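Local atomic coordinates of P91 (Metagenome, PDB entry 4ZI5), a protein that hydrolyses phosphotriesters as a promiscuous activity and belongs to the dienelactone hydrolase family of alpha/beta-hydrolases. Residues A[100-103]-A[104-108]; A[189-192]-A[193-197]. All blocks are in the same frame, centred on the assembly; numbering follows the deposited sequence. Where two conformers were deposited one is given.

Interaction 1 (A[100-103]-A[104-108]); sequences RAHW and RRRAQ
Arg-104 lies back over the turn that begins at Arg-100, and shows how the whole length of one arginine side chain, from CB to guanidinium, can be put to use along one helical turn. Its CB sits 3.4 Å from Arg-100 O, and CG, placed beside the backbone N by chi1 of -70°, comes to 3.1 Å from Arg-100 O, which also receives the Arg-104 N-H in the i to i+4 bond. CD still brushes this carbonyl; beyond it the extended chain carries NE to a salt bridge with Glu-139, which Arg-100 also binds, and NH2 to one with Asp-164. Arg-104 NH2 also comes within 3.7 Å of Arg-100 NH1, with the two guanidinium planes 83° apart. Round the helix, Arg-106, itself held by Asp-23 and Met-77 O, brings NH2 to 3.1 Å from His-102 CE1, at the edge of the imidazole, while His-102 NE2 lies over one face of the guanidinium, the two planes being nearly perpendicular. A water hydrogen-bonds His-102 ND1 at 2.7 Å, lies near His-102 O and weakly accepts from Arg-105 NE. Glu-139 and Asp-164 probably let the two guanidinium groups lie this close, and they tie helix 100-115 to its surroundings.

Interaction 2 (A[189-192]-A[193-197]); sequences KAVM and DEFRR
Val-191 and Phe-195 form the close-packed side of this helical turn, running side by side in the same direction. With CG1 of Val-191 anti to the backbone N (chi1 172°), the methyl reaches the far end of the phenyl ring, 3.4 Å from Phe-195 CZ. The ring also lays one face over Val-191 O, off-centre, although that oxygen is already bound by Phe-195 N at 3.1 Å. Met-192, likewise buried, carries its side chain onto strand 202-207, and Trp-202 there meets the Phe-195 ring too.

The other side is polar and more open. Lys-189, an exposed residue, bends at chi2 and chi4 to bring NZ round to the carboxylate of Asp-193, 2.8 Å from Asp-193 OD2, whose syn lone pair it uses, and more weakly to OD1. In the conformer described, Asp-193 OD1 also takes a weak bond from Arg-196 NH1, making a three-residue salt-bridge network in which one carboxylate is shared by two cations; Lys-189 NZ and Arg-196 NH1 are 4.3 Å apart. An alanine in place of Asp-193 would probably leave these two positive groups facing each other without their shared counter-charge, and the lysine end free to swing. In that conformer Arg-196 NE also pairs with Asp-179 of the second subunit, carrying the network toward the subunit interface. An apolar face turned to the sheet and a charged face turned away from it, here partly toward the second subunit, are characteristic of the amphipathic helix in a beta-alpha-beta crossover, in this case strand 171-177, helix 185-198 and strand 202-207 of the alpha/beta-hydrolase fold.

How the interactions relate
Both interactions are local, i to i+4 contacts within single helices, yet they show how surroundings set the chemistry of the same scaffold. Interaction 1, on helix 100-115, lies nearer the centre of the chain, and its arginines find their counter-charges outside the turn, on helix 132-142, in loops and on strand 15-23. Interaction 2, on helix 185-198, lies farther out, supplies its own acid and, in the conformer described, extends the charged cluster to the second subunit. Each is partly buried: Trp-103 packs inward in the first, Val-191, Met-192 and Phe-195 in the second. The two share no helix; their centres are 22 Å apart and their nearest atoms about 7 Å, without touching.

Interaction 1 (A[100-103]-A[104-108])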
ATOM      1  N   ARG A 100      29.698  -1.311  -4.487  1.00 20.60           N
ATOM      2  CA  ARG A 100      28.528  -0.538  -4.063  1.00 19.88           C
ATOM      3  C   ARG A 100      28.870   0.915  -3.756  1.00 18.91           C
ATOM      4  O   ARG A 100      28.036   1.822  -3.975  1.00 16.97           O
ATOM      5  CB  ARG A 100      27.825  -1.248  -2.905  1.00 19.76           C
ATOM      6  CG  ARG A 100      27.166  -2.542  -3.373  1.00 21.02           C
ATOM      7  CD  ARG A 100      26.741  -3.461  -2.246  1.00 20.75           C
ATOM      8  NE  ARG A 100      25.548  -2.952  -1.599  1.00 21.32           N
ATOM      9  CZ  ARG A 100      24.865  -3.572  -0.644  1.00 21.72           C
ATOM     10  NH1 ARG A 100      23.785  -2.972  -0.142  1.00 20.42           N
ATOM     11  NH2 ARG A 100      25.238  -4.771  -0.179  1.00 22.11           N
ATOM     12  N   ALA A 101      30.109   1.175  -3.327  1.00 18.79           N
ATOM     13  CA  ALA A 101      30.558   2.549  -3.166  1.00 18.96           C
ATOM     14  C   ALA A 101      30.523   3.324  -4.496  1.00 19.51           C
ATOM     15  O   ALA A 101      30.096   4.487  -4.544  1.00 19.10           O
ATOM     16  CB  ALA A 101      31.959   2.598  -2.514  1.00 20.18           C
ATOM     17  N   HIS A 102      30.982   2.696  -5.561  1.00 19.63           N
ATOM     18  CA  HIS A 102      30.940   3.282  -6.908  1.00 21.11           C
ATOM     19  C   HIS A 102      29.495   3.498  -7.376  1.00 19.10           C
ATOM     20  O   HIS A 102      29.140   4.545  -7.925  1.00 19.26           O
ATOM     21  CB  HIS A 102      31.701   2.369  -7.880  1.00 24.68           C
ATOM     22  CG  HIS A 102      31.252   2.457  -9.295  1.00 28.63           C
ATOM     23  ND1 HIS A 102      31.655   3.467 -10.137  1.00 33.40           N
ATOM     24  CD2 HIS A 102      30.446   1.649 -10.022  1.00 32.77           C
ATOM     25  CE1 HIS A 102      31.107   3.280 -11.324  1.00 35.33           C
ATOM     26  NE2 HIS A 102      30.366   2.186 -11.281  1.00 34.79           N
ATOM     27  N   TRP A 103      28.672   2.493  -7.146  1.00 17.37           N
ATOM     28  CA  TRP A 103      27.236   2.559  -7.448  1.00 16.36           C
ATOM     29  C   TRP A 103      26.574   3.753  -6.756  1.00 16.01           C
ATOM     30  O   TRP A 103      25.867   4.546  -7.383  1.00 14.79           O
ATOM     31  CB  TRP A 103      26.628   1.239  -7.023  1.00 17.01           C
ATOM     32  CG  TRP A 103      25.152   1.018  -7.301  1.00 16.69           C
ATOM     33  CD1 TRP A 103      24.286   1.817  -7.986  1.00 16.60           C
ATOM     34  CD2 TRP A 103      24.422  -0.131  -6.910  1.00 16.64           C
ATOM     35  NE1 TRP A 103      23.025   1.235  -8.015  1.00 16.75           N
ATOM     36  CE2 TRP A 103      23.087   0.040  -7.354  1.00 16.43           C
ATOM     37  CE3 TRP A 103      24.753  -1.285  -6.177  1.00 16.46           C
ATOM     38  CZ2 TRP A 103      22.098  -0.921  -7.130  1.00 16.75           C
ATOM     39  CZ3 TRP A 103      23.766  -2.234  -5.951  1.00 16.51           C
ATOM     40  CH2 TRP A 103      22.456  -2.044  -6.420  1.00 16.82           C
ATOM     41  N   ARG A 104      26.889   3.914  -5.481  1.00 14.85           N
ATOM     42  CA  ARG A 104      26.387   5.028  -4.686  1.00 16.39           C
ATOM     43  C   ARG A 104      26.858   6.394  -5.161  1.00 15.87           C
ATOM     44  O   ARG A 104      26.066   7.325  -5.206  1.00 14.61           O
ATOM     45  CB  ARG A 104      26.699   4.813  -3.209  1.00 16.42           C
ATOM     46  CG  ARG A 104      25.876   3.673  -2.628  1.00 16.56           C
ATOM     47  CD  ARG A 104      26.414   3.119  -1.297  1.00 17.68           C
ATOM     48  NE  ARG A 104      25.644   1.958  -0.816  1.00 16.97           N
ATOM     49  CZ  ARG A 104      25.533   1.559   0.463  1.00 17.71           C
ATOM     50  NH1 ARG A 104      26.144   2.222   1.455  1.00 18.17           N
ATOM     51  NH2 ARG A 104      24.796   0.484   0.770  1.00 16.91           N
ATOM     52  N   ARG A 105      28.115   6.499  -5.578  1.00 16.33           N
ATOM     53  CA  ARG A 105      28.624   7.761  -6.109  1.00 17.37           C
ATOM     54  C   ARG A 105      27.928   8.130  -7.398  1.00 15.82           C
ATOM     55  O   ARG A 105      27.625   9.292  -7.619  1.00 16.70           O
ATOM     56  CB  ARG A 105      30.137   7.714  -6.384  1.00 19.85           C
ATOM     57  CG  ARG A 105      31.020   7.697  -5.164  1.00 23.11           C
ATOM     58  CD  ARG A 105      32.473   7.985  -5.565  1.00 24.81           C
ATOM     59  NE  ARG A 105      33.064   6.926  -6.393  1.00 26.32           N
ATOM     60  CZ  ARG A 105      33.574   5.782  -5.927  1.00 28.54           C
ATOM     61  NH1 ARG A 105      33.533   5.483  -4.635  1.00 29.77           N
ATOM     62  NH2 ARG A 105      34.095   4.903  -6.774  1.00 30.43           N
ATOM     63  N   ARG A 106      27.673   7.141  -8.240  1.00 14.88           N
ATOM     64  CA  ARG A 106      26.987   7.355  -9.495  1.00 15.46           C
ATOM     65  C   ARG A 106      25.553   7.839  -9.279  1.00 14.61           C
ATOM     66  O   ARG A 106      25.074   8.746  -9.986  1.00 14.89           O
ATOM     67  CB  ARG A 106      27.042   6.083 -10.357  1.00 15.92           C
ATOM     68  CG  ARG A 106      26.572   6.241 -11.799  1.00 18.09           C
ATOM     69  CD  ARG A 106      27.399   7.198 -12.615  1.00 18.60           C
ATOM     70  NE  ARG A 106      28.799   6.787 -12.664  1.00 19.68           N
ATOM     71  CZ  ARG A 106      29.313   5.839 -13.461  1.00 21.76           C
ATOM     72  NH1 ARG A 106      28.560   5.138 -14.292  1.00 21.35           N
ATOM     73  NH2 ARG A 106      30.621   5.580 -13.399  1.00 23.62           N
ATOM     74  N   ALA A 107      24.874   7.260  -8.291  1.00 14.56           N
ATOM     75  CA  ALA A 107      23.546   7.731  -7.866  1.00 14.61           C
ATOM     76  C   ALA A 107      23.560   9.154  -7.267  1.00 14.73           C
ATOM     77  O   ALA A 107      22.731  10.001  -7.621  1.00 15.18           O
ATOM     78  CB  ALA A 107      22.933   6.755  -6.879  1.00 14.96           C
ATOM     79  N   GLN A 108      24.500   9.416  -6.359  1.00 14.80           N
ATOM     80  CA  GLN A 108      24.663  10.754  -5.796  1.00 14.65           C
ATOM     81  C   GLN A 108      24.894  11.840  -6.870  1.00 14.36           C
ATOM     82  O   GLN A 108      24.383  12.969  -6.744  1.00 13.19           O
ATOM     83  CB  GLN A 108      25.787  10.770  -4.774  1.00 16.21           C
ATOM     84  CG  GLN A 108      25.970  12.108  -4.061  1.00 16.83           C
ATOM     85  CD  GLN A 108      24.807  12.484  -3.186  1.00 18.72           C
ATOM     86  OE1 GLN A 108      24.356  11.682  -2.360  1.00 18.90           O
ATOM     87  NE2 GLN A 108      24.311  13.712  -3.336  1.00 19.08           N
TER
HETATM   88  O   HOH W   1      31.691   6.003  -9.238  1.00 30.14           O

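Interaction 2 (A[189-192]-A[193-197])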
ATOM      1  N   LYS A 189      12.445  -9.939   3.714  1.00 22.69           N
ATOM      2  CA  LYS A 189      12.379 -10.025   5.173  1.00 24.91           C
ATOM      3  C   LYS A 189      13.579  -9.328   5.821  1.00 21.76           C
ATOM      4  O   LYS A 189      13.416  -8.598   6.783  1.00 21.98           O
ATOM      5  CB  LYS A 189      12.323 -11.501   5.609  1.00 27.26           C
ATOM      6  CG  LYS A 189      12.284 -11.741   7.114  1.00 32.38           C
ATOM      7  CD  LYS A 189      10.938 -11.350   7.713  1.00 36.04           C
ATOM      8  CE  LYS A 189      10.773 -11.836   9.156  1.00 38.97           C
ATOM      9  NZ  LYS A 189      11.621 -11.101  10.144  1.00 41.01           N
ATOM     10  N   ALA A 190      14.779  -9.581   5.305  1.00 20.95           N
ATOM     11  CA  ALA A 190      15.993  -8.952   5.842  1.00 20.81           C
ATOM     12  C   ALA A 190      15.910  -7.431   5.740  1.00 20.25           C
ATOM     13  O   ALA A 190      16.176  -6.720   6.708  1.00 18.80           O
ATOM     14  CB  ALA A 190      17.219  -9.458   5.108  1.00 21.54           C
ATOM     15  N   VAL A 191      15.491  -6.927   4.574  1.00 19.11           N
ATOM     16  CA  VAL A 191      15.395  -5.466   4.396  1.00 18.36           C
ATOM     17  C   VAL A 191      14.361  -4.853   5.341  1.00 17.40           C
ATOM     18  O   VAL A 191      14.594  -3.820   5.944  1.00 17.11           O
ATOM     19  CB  VAL A 191      15.140  -5.096   2.915  1.00 18.37           C
ATOM     20  CG1 VAL A 191      14.844  -3.601   2.751  1.00 18.53           C
ATOM     21  CG2 VAL A 191      16.346  -5.485   2.080  1.00 19.17           C
ATOM     22  N   MET A 192      13.196  -5.485   5.456  1.00 17.84           N
ATOM     23  CA  MET A 192      12.152  -5.007   6.360  1.00 18.59           C
ATOM     24  C   MET A 192      12.675  -4.984   7.805  1.00 18.45           C
ATOM     25  O   MET A 192      12.385  -4.061   8.559  1.00 19.40           O
ATOM     26  CB  MET A 192      10.869  -5.855   6.218  1.00 20.60           C
ATOM     27  CG  MET A 192      10.005  -5.440   5.027  1.00 22.43           C
ATOM     28  SD  MET A 192       8.447  -6.393   4.922  1.00 28.83           S
ATOM     29  CE  MET A 192       9.149  -7.683   3.949  1.00 25.44           C
ATOM     30  N   ASP A 193      13.451  -5.997   8.167  1.00 18.38           N
ATOM     31  CA  ASP A 193      14.046  -6.076   9.522  1.00 18.82           C
ATOM     32  C   ASP A 193      15.053  -4.953   9.781  1.00 17.08           C
ATOM     33  O   ASP A 193      15.141  -4.464  10.897  1.00 17.94           O
ATOM     34  CB  ASP A 193      14.690  -7.439   9.729  1.00 19.93           C
ATOM     35  CG  ASP A 193      13.675  -8.527  10.016  1.00 23.85           C
ATOM     36  OD1 ASP A 193      12.489  -8.213  10.345  1.00 26.76           O
ATOM     37  OD2 ASP A 193      14.064  -9.706   9.966  1.00 24.24           O
ATOM     38  N   GLU A 194      15.753  -4.506   8.731  1.00 16.09           N
ATOM     39  CA  GLU A 194      16.633  -3.314   8.838  1.00 15.73           C
ATOM     40  C   GLU A 194      15.788  -2.091   9.115  1.00 15.66           C
ATOM     41  O   GLU A 194      16.099  -1.296  10.008  1.00 15.73           O
ATOM     42  CB  GLU A 194      17.430  -3.083   7.555  1.00 15.70           C
ATOM     43  CG  GLU A 194      18.411  -4.191   7.216  1.00 16.44           C
ATOM     44  CD  GLU A 194      18.906  -4.130   5.766  1.00 17.92           C
ATOM     45  OE1 GLU A 194      18.593  -3.160   5.025  1.00 19.42           O
ATOM     46  OE2 GLU A 194      19.615  -5.058   5.345  1.00 17.64           O
ATOM     47  N   PHE A 195      14.693  -1.938   8.353  1.00 15.35           N
ATOM     48  CA  PHE A 195      13.799  -0.795   8.558  1.00 16.70           C
ATOM     49  C   PHE A 195      13.199  -0.769   9.967  1.00 18.16           C
ATOM     50  O   PHE A 195      13.113   0.298  10.597  1.00 17.78           O
ATOM     51  CB  PHE A 195      12.641  -0.784   7.560  1.00 16.68           C
ATOM     52  CG  PHE A 195      13.030  -0.699   6.119  1.00 16.31           C
ATOM     53  CD1 PHE A 195      14.257  -0.174   5.695  1.00 16.91           C
ATOM     54  CD2 PHE A 195      12.121  -1.100   5.161  1.00 16.61           C
ATOM     55  CE1 PHE A 195      14.557  -0.102   4.344  1.00 16.34           C
ATOM     56  CE2 PHE A 195      12.417  -1.009   3.816  1.00 16.38           C
ATOM     57  CZ  PHE A 195      13.629  -0.501   3.411  1.00 16.16           C
ATOM     58  N   ARG A 196      12.778  -1.941  10.447  0.50 18.50           N
ATOM     59  CA  ARG A 196      12.260  -2.093  11.818  0.50 19.06           C
ATOM     60  C   ARG A 196      13.294  -1.691  12.871  0.50 18.84           C
ATOM     61  O   ARG A 196      13.008  -0.882  13.764  0.50 18.97           O
ATOM     62  CB  ARG A 196      11.858  -3.543  12.074  0.50 19.43           C
ATOM     63  CG  ARG A 196      10.583  -3.999  11.389  0.50 20.24           C
ATOM     64  CD  ARG A 196      10.141  -5.374  11.901  0.50 21.21           C
ATOM     65  NE  ARG A 196       8.917  -5.820  11.265  0.50 19.64           N
ATOM     66  CZ  ARG A 196       8.873  -6.677  10.259  0.50 21.28           C
ATOM     67  NH1 ARG A 196       9.998  -7.185   9.766  0.50 22.07           N
ATOM     68  NH2 ARG A 196       7.706  -7.026   9.726  0.50 21.22           N
ATOM     69  N   ARG A 197      14.494  -2.253  12.742  1.00 19.38           N
ATOM     70  CA  ARG A 197      15.616  -1.979  13.669  1.00 19.93           C
ATOM     71  C   ARG A 197      15.874  -0.485  13.813  1.00 18.78           C
ATOM     72  O   ARG A 197      16.025   0.016  14.913  1.00 18.59           O
ATOM     73  CB  ARG A 197      16.883  -2.708  13.180  1.00 19.39           C
ATOM     74  CG  ARG A 197      18.140  -2.528  14.052  1.00 19.79           C
ATOM     75  CD  ARG A 197      19.411  -2.915  13.316  1.00 20.16           C
ATOM     76  NE  ARG A 197      19.586  -2.044  12.153  1.00 19.83           N
ATOM     77  CZ  ARG A 197      20.151  -2.379  10.994  1.00 19.46           C
ATOM     78  NH1 ARG A 197      20.661  -3.588  10.785  1.00 20.07           N
ATOM     79  NH2 ARG A 197      20.198  -1.490  10.019  1.00 19.06           N
TER